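ABC-type phosphate transport system, periplasmic component (PDB 4ECF) binds phosphate ion and probably serves as the solute-binding component (PstS) of an ABC transporter that imports phosphate across the cytoplasmic membrane. Local coordinates at residues H189-T193 and E194-T198; A13-P16 and L17-A21. All coordinates share one frame; numbering follows the deposited sequence.

Contact 1: residues H189-T193 and E194-T198; sequences HVAPT and EVNVT
T193 and V197 are joined by the first backbone turn of helix 194-198, with V197 N donating to T193 O at 3.1 Å. T193 is the N-cap of this short helix. Its OG1 accepts from N196 N at 3.2 Å, the usual N-cap bond to the third residue of the helix. The threonine torsion explains this: OG1 sits between the backbone N and the carbonyl carbon (chi1 67°), which turns it toward the first turn. V195 CG1 lies 3.4 Å from the same OG1.

N196 also reaches back to the loop with its side chain. ND2 donates to A191 O at 2.8 Å, and the bond is almost straight (175°). The acceptor lies in the amide plane, while ND2 is tilted slightly from the carbonyl plane of A191. P192, at the centre of an inverse gamma turn, separates A191 from the cap. An alanine in place of N196 would probably leave A191 O with little more than the weak bond from T193 N, and the loop less firmly tied to the helix.

The contact lies near the surface, where the loop after strand 183-187 enters the helix. P192 and V197 both pack on F175, and V197 also touches V80 of strand 73-87. The carboxylate of E194 bonds to Q247. On the loop side, V190 CG1 rests 3.4 Å from N196 ND2.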
# COMPACT_ATOMS: atom_id res chain seq x y z
N HIS A 189 12.37 -1.30 17.21
CA HIS A 189 12.90 0.05 17.38
C HIS A 189 13.50 0.64 16.12
O HIS A 189 14.28 1.60 16.20
CB HIS A 189 13.89 0.06 18.58
CG HIS A 189 13.19 -0.05 19.91
ND1 HIS A 189 12.39 0.93 20.40
CD2 HIS A 189 13.17 -1.07 20.85
CE1 HIS A 189 11.89 0.57 21.57
NE2 HIS A 189 12.37 -0.67 21.87
N VAL A 190 12.98 0.20 14.94
CA VAL A 190 13.22 0.86 13.67
C VAL A 190 11.95 1.61 13.26
O VAL A 190 10.85 1.04 13.31
CB VAL A 190 13.56 -0.19 12.57
CG1 VAL A 190 13.78 0.48 11.21
CG2 VAL A 190 14.77 -1.03 13.03
N ALA A 191 12.10 2.89 12.94
CA ALA A 191 10.94 3.73 12.67
C ALA A 191 10.50 3.56 11.23
O ALA A 191 11.34 3.30 10.36
CB ALA A 191 11.26 5.19 12.96
N PRO A 192 9.20 3.75 10.95
CA PRO A 192 8.63 3.67 9.59
C PRO A 192 8.88 5.01 8.88
O PRO A 192 7.98 5.84 8.78
CB PRO A 192 7.14 3.44 9.83
CG PRO A 192 6.86 3.99 11.22
CD PRO A 192 8.16 3.81 11.99
N THR A 193 10.11 5.16 8.39
CA THR A 193 10.57 6.36 7.69
C THR A 193 10.97 6.01 6.23
O THR A 193 11.30 4.85 5.91
CB THR A 193 11.76 6.98 8.41
OG1 THR A 193 12.91 6.12 8.35
CG2 THR A 193 11.44 7.33 9.85
N GLU A 194 11.02 7.04 5.40
CA GLU A 194 11.46 6.90 4.01
C GLU A 194 12.88 6.35 3.95
O GLU A 194 13.14 5.41 3.24
CB GLU A 194 11.44 8.29 3.33
CG GLU A 194 12.23 8.33 2.01
CD GLU A 194 12.41 9.72 1.42
OE1 GLU A 194 13.18 10.54 2.01
OE2 GLU A 194 11.83 9.97 0.35
N VAL A 195 13.80 6.91 4.74
CA VAL A 195 15.19 6.46 4.69
C VAL A 195 15.29 5.00 5.03
O VAL A 195 16.02 4.23 4.40
CB VAL A 195 16.14 7.34 5.56
CG1 VAL A 195 15.76 7.31 7.03
CG2 VAL A 195 17.59 6.96 5.34
N ASN A 196 14.53 4.57 6.04
CA ASN A 196 14.61 3.17 6.43
C ASN A 196 14.05 2.22 5.35
O ASN A 196 14.44 1.08 5.27
CB ASN A 196 13.93 2.96 7.78
CG ASN A 196 14.77 3.49 8.96
OD1 ASN A 196 15.99 3.66 8.86
ND2 ASN A 196 14.11 3.71 10.09
N VAL A 197 13.07 2.68 4.55
CA VAL A 197 12.58 1.84 3.44
C VAL A 197 13.69 1.74 2.38
O VAL A 197 13.96 0.65 1.85
CB VAL A 197 11.30 2.45 2.83
CG1 VAL A 197 10.95 1.73 1.52
CG2 VAL A 197 10.11 2.37 3.79
N THR A 198 14.37 2.86 2.10
CA THR A 198 15.37 2.83 1.03
C THR A 198 16.47 1.81 1.28
O THR A 198 17.02 1.25 0.34
CB THR A 198 16.01 4.21 0.76
OG1 THR A 198 16.85 4.59 1.85
CG2 THR A 198 14.97 5.28 0.44

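Contact 2: residues A13-P16 and L17-A21; sequences ALQP and LVEAA. With EDO (1,2-ethanediol), chain I; PO4 (phosphate ion), chain B.
Q15 and E19 lie one turn apart on helix 15-28, and their side chains cross with the amide and carboxylate planes 80° apart. The helix belongs to a beta-alpha-beta unit, between strands 4-10 and 32-39. Q15 NE2 donates to E19 OE2 at 3.0 Å. The bond leaves close to the amide plane but meets OE2 from above the carboxylate plane, 55° out of it. Q15 holds CG anti to its N (chi1 -170°) and runs on extended, while E19 turns CG beside its own N; the two ends therefore converge. The other carboxylate oxygen, E19 OE1, accepts from O2 of a bound 1,2-ethanediol at 2.7 Å. This molecule probably came from the crystallisation liquor. It also lies against the P16 ring.

A different face of the turn is apolar. L14 slants across both L17 and V18. Its CD1 meets L17 CD2 at 4.0 Å, and its CG lies 3.8 Å from V18 CG2. L14 and V18 share L210 of strand 205-213 as a neighbour, and V18 also touches V36 and F223.

Backbone bonds from V18 N to L14 O, E19 N to Q15 O and A20 N to P16 O hold the turn. Before the helix, the chain faces a phosphate ion, which is also bonded by T12, T41, R127, S131, G132 and T133. These partners are consistent with the phosphate site of a PstS protein. A13 contributes its backbone, with N donating to PO4 O4 at 2.9 Å.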
# COMPACT_ATOMS: atom_id res chain seq x y z
N ALA A 13 -3.82 1.89 -1.44
CA ALA A 13 -2.52 2.45 -1.08
C ALA A 13 -1.98 3.42 -2.15
O ALA A 13 -1.34 4.43 -1.84
CB ALA A 13 -1.50 1.36 -0.83
N LEU A 14 -2.29 3.12 -3.42
CA LEU A 14 -1.75 3.84 -4.56
C LEU A 14 -2.74 4.95 -5.01
O LEU A 14 -2.37 5.93 -5.66
CB LEU A 14 -1.53 2.85 -5.69
CG LEU A 14 -0.82 3.31 -6.96
CD1 LEU A 14 0.37 4.25 -6.74
CD2 LEU A 14 -0.47 2.08 -7.81
N GLN A 15 -3.98 4.82 -4.57
CA GLN A 15 -5.05 5.70 -4.98
C GLN A 15 -4.69 7.18 -4.81
O GLN A 15 -4.96 8.01 -5.70
CB GLN A 15 -6.33 5.34 -4.25
CG GLN A 15 -7.55 6.06 -4.79
CD GLN A 15 -8.84 5.60 -4.14
OE1 GLN A 15 -8.88 4.58 -3.45
NE2 GLN A 15 -9.92 6.34 -4.40
N PRO A 16 -4.10 7.57 -3.67
CA PRO A 16 -3.84 9.02 -3.50
C PRO A 16 -2.88 9.56 -4.56
O PRO A 16 -3.05 10.70 -5.03
CB PRO A 16 -3.23 9.10 -2.08
CG PRO A 16 -3.71 7.86 -1.38
CD PRO A 16 -3.80 6.81 -2.43
N LEU A 17 -1.86 8.79 -4.90
CA LEU A 17 -0.91 9.25 -5.93
C LEU A 17 -1.59 9.32 -7.33
O LEU A 17 -1.38 10.28 -8.11
CB LEU A 17 0.31 8.33 -6.00
CG LEU A 17 1.32 8.61 -7.11
CD1 LEU A 17 1.83 10.05 -7.03
CD2 LEU A 17 2.48 7.59 -7.03
N VAL A 18 -2.39 8.32 -7.66
CA VAL A 18 -3.09 8.29 -8.96
C VAL A 18 -4.10 9.43 -9.07
O VAL A 18 -4.20 10.10 -10.08
CB VAL A 18 -3.66 6.89 -9.30
CG1 VAL A 18 -4.33 6.95 -10.66
CG2 VAL A 18 -2.55 5.83 -9.27
N GLU A 19 -4.81 9.71 -7.98
CA GLU A 19 -5.74 10.81 -7.96
C GLU A 19 -5.02 12.16 -8.11
O GLU A 19 -5.45 13.06 -8.83
CB GLU A 19 -6.56 10.82 -6.67
CG GLU A 19 -7.57 9.71 -6.65
CD GLU A 19 -8.40 9.67 -5.39
OE1 GLU A 19 -7.93 10.21 -4.37
OE2 GLU A 19 -9.50 9.08 -5.45
N ALA A 20 -3.93 12.34 -7.36
CA ALA A 20 -3.20 13.63 -7.42
C ALA A 20 -2.55 13.84 -8.79
O ALA A 20 -2.64 14.95 -9.37
CB ALA A 20 -2.17 13.75 -6.30
N ALA A 21 -1.95 12.78 -9.33
CA ALA A 21 -1.27 12.87 -10.62
C ALA A 21 -2.33 13.07 -11.73
O ALA A 21 -2.12 13.82 -12.68
CB ALA A 21 -0.43 11.63 -10.91
C1 EDO I . -9.02 8.11 -1.15
O1 EDO I . -9.10 8.04 0.27
C2 EDO I . -7.55 8.16 -1.57
O2 EDO I . -7.14 9.50 -1.87
P PO4 B . -4.71 -2.14 -1.15
O1 PO4 B . -4.38 -2.64 0.26
O2 PO4 B . -4.61 -3.20 -2.19
O3 PO4 B . -6.03 -1.42 -1.21
O4 PO4 B . -3.64 -1.00 -1.53

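How the contacts relate
Contact 2 comes first along the chain and contact 1 much later. Their centres are about 22 Å apart, and their nearest atoms about 12 Å, so they do not touch. Both lie within one PBP superfamily range and at the start of a helix. They are linked through the large mixed sheet: strand 205-213 packs against L14 and V18 of contact 2 and pairs with strand 73-87, which V197 of contact 1 touches. Contact 1 lies nearer the surface, its centre about 15 Å from the centre of the chain, against about 11 Å for the centre of contact 2. Contact 2 adjoins the bound phosphate, probably at the transport site, while contact 1 caps a short helix at the periphery.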